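Local structure of glycoside hydrolase (Streptococcus pneumoniae serotype 4, 6ORH) at residues L147-L150 against K151-L154; E184-K187 against W188-T191. The protein probably acts as a family 29 alpha-L-fucosidase, removing alpha-linked L-fucose from host-derived carbohydrate antigens. The protein carries 2 engineered substitutions. All coordinates share one frame; numbering follows the deposited sequence.

Overall arrangement
The two interactions lie on successive helices of the catalytic (beta/alpha) barrel, about 11 Å apart, centre to centre. Interaction 1 forms the last two turns of helix 139-154 and is largely buried. Interaction 2 forms the start of helix 185-196 and is only partly buried. Both rest on main-chain helix bonds, but their side chains differ. Interaction 1 turns aliphatic side chains to strand 119-124 and to helix 185-196, and a polar pair, Gln149 and Glu152, to a loop. Interaction 2 gathers three aromatic rings, with charged residues at its surface. The helices touch directly: Leu147 CD1 packs 3.4 Å from Thr191 OG1, and Leu150 CD1 lies 3.8 Å from Trp188 CB.

Interaction 1 (L147-L150 against K151-L154); sequences LAQL and KEIL
Leu150 O accepts the shortest helix bond here, from Leu154 N at 2.8 Å. Ile153 N bonds to Gln149 O at 2.9 Å and makes a weak second bond to Leu150 O. Lys151 N to Leu147 O and Glu152 N to Ala148 O complete the i to i+4 set. The polar side chains come next. Gln149 and Glu152 run side by side in the same direction, with amide and carboxylate planes 15° apart. Their closest approach is Gln149 CG to Glu152 OE1, 3.8 Å. The polar ends are not bonded to each other. Gln149 NE2 and Glu152 OE1 both bond to Thr86 OG1, and OE1 is also hydrogen-bonded to Tyr84 OH. Glu152 OE2 bonds to the backbone N of Ala87. Both carboxylate oxygens are thus gripped, which should fix the rotation of the group.

Lys151 is extended. Its CG sits beside its own backbone N (chi1 -73°), which lays the chain back over the previous turn. CG passes 3.4 Å from Leu147 O, and CE reaches Leu147 CG at 4.0 Å; the two side chains cross at a slant. Ile153 folds back in the same sense, with CG1 3.2 Å from Gln149 O. Leu150 CD2 and Leu154 CD1 meet at 4.3 Å, one turn apart on the buried face. Leu150 and Ile153 also touch strand 119-124. This is an amphipathic alpha-helix at its C-terminal end, covering a strand of the TIM-barrel fold of the fucosidase domain.

Interaction 2 (E184-K187 against W188-T191); sequences EFEK and WFET. With EDO (1,2-ethanediol), chain F.
Glu184 stands at the N-cap, and regular i to i+4 bonds follow, from Trp188 N to Glu184 O through Thr191 N to Lys187 O. Three aromatic side chains, Phe185, Trp188 and Phe189, cluster at the start of the helix. The indole of Trp188 lies with one face against the cap carbonyl, its CD1 3.3 Å from Glu184 O. Phe189 does the same one residue on: Phe185 O lies over one face, 3.2 Å from Phe189 CG. This carbonyl is offset toward the rim and also takes the bond from Phe189 N. The Phe185 and Phe189 rings point the same way with planes 29° apart, but they are slid so far that they barely overlap. The tip of Phe189, CZ, instead meets Phe185 CB at 3.8 Å. Phe185 meets Trp188 obliquely; the planes are at 71° and Phe185 CD1 is 4.1 Å from Trp188 CE3.

Glu186 bends at chi2 (-56°), which brings its carboxylate to the edge of the Phe189 ring, OE1 being 3.9 Å from Phe189 CD2. The carboxylate and ring planes are nearly perpendicular. The same OE1 accepts a weak bond from O2 of a 1,2-ethanediol, probably from the crystallisation liquor. One water donates to Glu184 OE1 and weakly accepts from Trp188 NE1. Another links Lys187 O, at 2.7 Å, to Thr191 OG1.

Trp188 stacks on Tyr146 of helix 139-154, and with Phe189 it touches Met170, just after strand 167-169. Residues 185-191 open the helix that connects strand 167-169 to strand 200-202 in a beta-alpha-beta unit.

Interaction 1 (L147-L150 against K151-L154)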
loop_
_atom_site.group_PDB
_atom_site.type_symbol
_atom_site.label_atom_id
_atom_site.label_comp_id
_atom_site.label_asym_id
_atom_site.label_seq_id
_atom_site.Cartn_x
_atom_site.Cartn_y
_atom_site.Cartn_z
ATOM N N LEU A 147 -37.762 10.246 7.420
ATOM C CA LEU A 147 -37.581 11.596 7.947
ATOM C C LEU A 147 -38.206 11.707 9.340
ATOM O O LEU A 147 -37.625 12.303 10.247
ATOM C CB LEU A 147 -38.192 12.617 6.974
ATOM C CG LEU A 147 -38.079 14.077 7.426
ATOM C CD1 LEU A 147 -36.621 14.486 7.620
ATOM C CD2 LEU A 147 -38.761 15.012 6.424
ATOM N N ALA A 148 -39.405 11.146 9.517
ATOM C CA ALA A 148 -40.029 11.155 10.837
ATOM C C ALA A 148 -39.153 10.447 11.872
ATOM O O ALA A 148 -39.130 10.862 13.025
ATOM C CB ALA A 148 -41.407 10.542 10.796
ATOM N N GLN A 149 -38.450 9.381 11.469
ATOM C CA GLN A 149 -37.588 8.707 12.429
ATOM C C GLN A 149 -36.360 9.568 12.728
ATOM O O GLN A 149 -35.933 9.622 13.888
ATOM C CB GLN A 149 -37.309 7.270 11.976
ATOM C CG GLN A 149 -38.580 6.440 12.071
ATOM C CD GLN A 149 -38.284 4.987 11.836
ATOM O OE1 GLN A 149 -37.418 4.623 11.025
ATOM N NE2 GLN A 149 -39.038 4.153 12.525
ATOM N N LEU A 150 -35.780 10.196 11.698
ATOM C CA LEU A 150 -34.696 11.144 11.952
ATOM C C LEU A 150 -35.139 12.149 13.025
ATOM O O LEU A 150 -34.363 12.446 13.943
ATOM C CB LEU A 150 -34.286 11.886 10.678
ATOM C CG LEU A 150 -33.504 11.089 9.621
ATOM C CD1 LEU A 150 -33.204 11.977 8.424
ATOM C CD2 LEU A 150 -32.211 10.546 10.218
ATOM N N LYS A 151 -36.372 12.688 12.895
ATOM C CA LYS A 151 -36.860 13.697 13.830
ATOM C C LYS A 151 -36.995 13.103 15.230
ATOM O O LYS A 151 -36.595 13.725 16.217
ATOM C CB LYS A 151 -38.204 14.235 13.321
ATOM C CG LYS A 151 -38.023 15.151 12.113
ATOM C CD LYS A 151 -39.344 15.627 11.528
ATOM C CE LYS A 151 -39.153 16.580 10.367
ATOM N NZ LYS A 151 -40.475 17.014 9.852
ATOM N N GLU A 152 -37.549 11.893 15.333
ATOM C CA GLU A 152 -37.701 11.230 16.624
ATOM C C GLU A 152 -36.351 11.069 17.314
ATOM O O GLU A 152 -36.239 11.232 18.535
ATOM C CB GLU A 152 -38.188 9.795 16.463
ATOM C CG GLU A 152 -39.669 9.705 16.308
ATOM C CD GLU A 152 -40.189 8.278 16.277
ATOM O OE1 GLU A 152 -39.556 7.405 15.631
ATOM O OE2 GLU A 152 -41.221 8.037 16.941
ATOM N N ILE A 153 -35.334 10.725 16.529
ATOM C CA ILE A 153 -34.049 10.371 17.117
ATOM C C ILE A 153 -33.314 11.651 17.497
ATOM O O ILE A 153 -32.682 11.712 18.573
ATOM C CB ILE A 153 -33.236 9.535 16.106
ATOM C CG1 ILE A 153 -33.892 8.158 15.904
ATOM C CG2 ILE A 153 -31.781 9.413 16.555
ATOM C CD1 ILE A 153 -33.461 7.460 14.599
ATOM N N LEU A 154 -33.340 12.629 16.579
ATOM C CA LEU A 154 -32.425 13.755 16.677
ATOM C C LEU A 154 -33.009 14.958 17.431
ATOM O O LEU A 154 -32.281 15.938 17.650
ATOM C CB LEU A 154 -31.940 14.162 15.280
ATOM C CG LEU A 154 -31.257 13.055 14.473
ATOM C CD1 LEU A 154 -31.032 13.535 13.044
ATOM C CD2 LEU A 154 -29.913 12.624 15.110
#

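Interaction 2 (E184-K187 against W188-T191)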
loop_
_atom_site.group_PDB
_atom_site.type_symbol
_atom_site.label_atom_id
_atom_site.label_comp_id
_atom_site.label_asym_id
_atom_site.label_seq_id
_atom_site.Cartn_x
_atom_site.Cartn_y
_atom_site.Cartn_z
ATOM N N GLU A 184 -35.071 11.419 -0.525
ATOM C CA GLU A 184 -35.144 12.868 -0.466
ATOM C C GLU A 184 -33.976 13.383 0.378
ATOM O O GLU A 184 -34.187 13.990 1.423
ATOM C CB GLU A 184 -36.498 13.314 0.078
ATOM C CG GLU A 184 -37.642 13.037 -0.899
ATOM C CD GLU A 184 -39.015 13.315 -0.307
ATOM O OE1 GLU A 184 -39.122 14.199 0.575
ATOM O OE2 GLU A 184 -39.984 12.626 -0.714
ATOM N N PHE A 185 -32.747 13.199 -0.131
ATOM C CA PHE A 185 -31.547 13.467 0.662
ATOM C C PHE A 185 -31.517 14.910 1.185
ATOM O O PHE A 185 -31.243 15.138 2.363
ATOM C CB PHE A 185 -30.312 13.178 -0.189
ATOM C CG PHE A 185 -29.982 11.720 -0.342
ATOM C CD1 PHE A 185 -29.601 10.971 0.763
ATOM C CD2 PHE A 185 -29.950 11.117 -1.597
ATOM C CE1 PHE A 185 -29.244 9.634 0.627
ATOM C CE2 PHE A 185 -29.579 9.784 -1.736
ATOM C CZ PHE A 185 -29.210 9.050 -0.622
ATOM N N GLU A 186 -31.798 15.888 0.326
ATOM C CA GLU A 186 -31.691 17.282 0.756
ATOM C C GLU A 186 -32.633 17.594 1.917
ATOM O O GLU A 186 -32.267 18.316 2.845
ATOM C CB GLU A 186 -31.830 18.250 -0.422
ATOM C CG GLU A 186 -30.622 18.197 -1.328
ATOM C CD GLU A 186 -29.244 18.457 -0.714
ATOM O OE1 GLU A 186 -29.132 19.208 0.313
ATOM O OE2 GLU A 186 -28.271 17.913 -1.262
ATOM N N LYS A 187 -33.864 17.068 1.881
ATOM C CA LYS A 187 -34.813 17.285 2.953
ATOM C C LYS A 187 -34.302 16.622 4.228
ATOM O O LYS A 187 -34.371 17.215 5.297
ATOM C CB LYS A 187 -36.190 16.756 2.538
ATOM C CG LYS A 187 -37.306 17.128 3.493
ATOM C CD LYS A 187 -38.667 16.839 2.901
ATOM C CE LYS A 187 -39.787 17.235 3.841
ATOM N NZ LYS A 187 -41.081 16.767 3.294
ATOM N N TRP A 188 -33.720 15.422 4.091
ATOM C CA TRP A 188 -33.141 14.772 5.263
ATOM C C TRP A 188 -32.011 15.610 5.852
ATOM O O TRP A 188 -31.965 15.768 7.079
ATOM C CB TRP A 188 -32.608 13.377 4.936
ATOM C CG TRP A 188 -33.619 12.402 4.416
ATOM C CD1 TRP A 188 -34.974 12.550 4.304
ATOM C CD2 TRP A 188 -33.332 11.056 4.013
ATOM N NE1 TRP A 188 -35.545 11.386 3.830
ATOM C CE2 TRP A 188 -34.557 10.462 3.631
ATOM C CE3 TRP A 188 -32.148 10.311 3.939
ATOM C CZ2 TRP A 188 -34.631 9.130 3.201
ATOM C CZ3 TRP A 188 -32.207 9.016 3.471
ATOM C CH2 TRP A 188 -33.443 8.437 3.153
ATOM N N PHE A 189 -31.132 16.136 4.992
ATOM C CA PHE A 189 -29.960 16.865 5.476
ATOM C C PHE A 189 -30.412 18.153 6.157
ATOM O O PHE A 189 -29.820 18.570 7.166
ATOM C CB PHE A 189 -28.971 17.149 4.338
ATOM C CG PHE A 189 -28.439 15.941 3.601
ATOM C CD1 PHE A 189 -28.453 14.667 4.184
ATOM C CD2 PHE A 189 -27.944 16.085 2.301
ATOM C CE1 PHE A 189 -27.921 13.576 3.497
ATOM C CE2 PHE A 189 -27.446 14.994 1.603
ATOM C CZ PHE A 189 -27.447 13.742 2.202
ATOM N N GLU A 190 -31.470 18.771 5.611
ATOM C CA GLU A 190 -32.014 19.987 6.202
ATOM C C GLU A 190 -32.472 19.741 7.639
ATOM O O GLU A 190 -32.151 20.530 8.536
ATOM C CB GLU A 190 -33.175 20.507 5.354
ATOM C CG GLU A 190 -32.733 21.266 4.122
ATOM C CD GLU A 190 -33.889 21.631 3.198
ATOM O OE1 GLU A 190 -35.042 21.335 3.553
ATOM O OE2 GLU A 190 -33.635 22.184 2.123
ATOM N N THR A 191 -33.216 18.640 7.852
ATOM C CA THR A 191 -33.717 18.291 9.167
ATOM C C THR A 191 -32.546 18.009 10.114
ATOM O O THR A 191 -32.595 18.369 11.292
ATOM C CB THR A 191 -34.714 17.123 9.114
ATOM O OG1 THR A 191 -35.960 17.691 8.692
ATOM C CG2 THR A 191 -34.940 16.439 10.443
HETATM C C1 EDO F . -24.749 18.781 1.734
HETATM O O1 EDO F . -25.305 18.524 0.454
HETATM C C2 EDO F . -25.545 19.770 2.491
HETATM O O2 EDO F . -26.925 19.848 2.121
HETATM O O HOH W 1 -38.155 13.093 3.272
HETATM O O HOH W 2 -36.487 18.712 6.193
#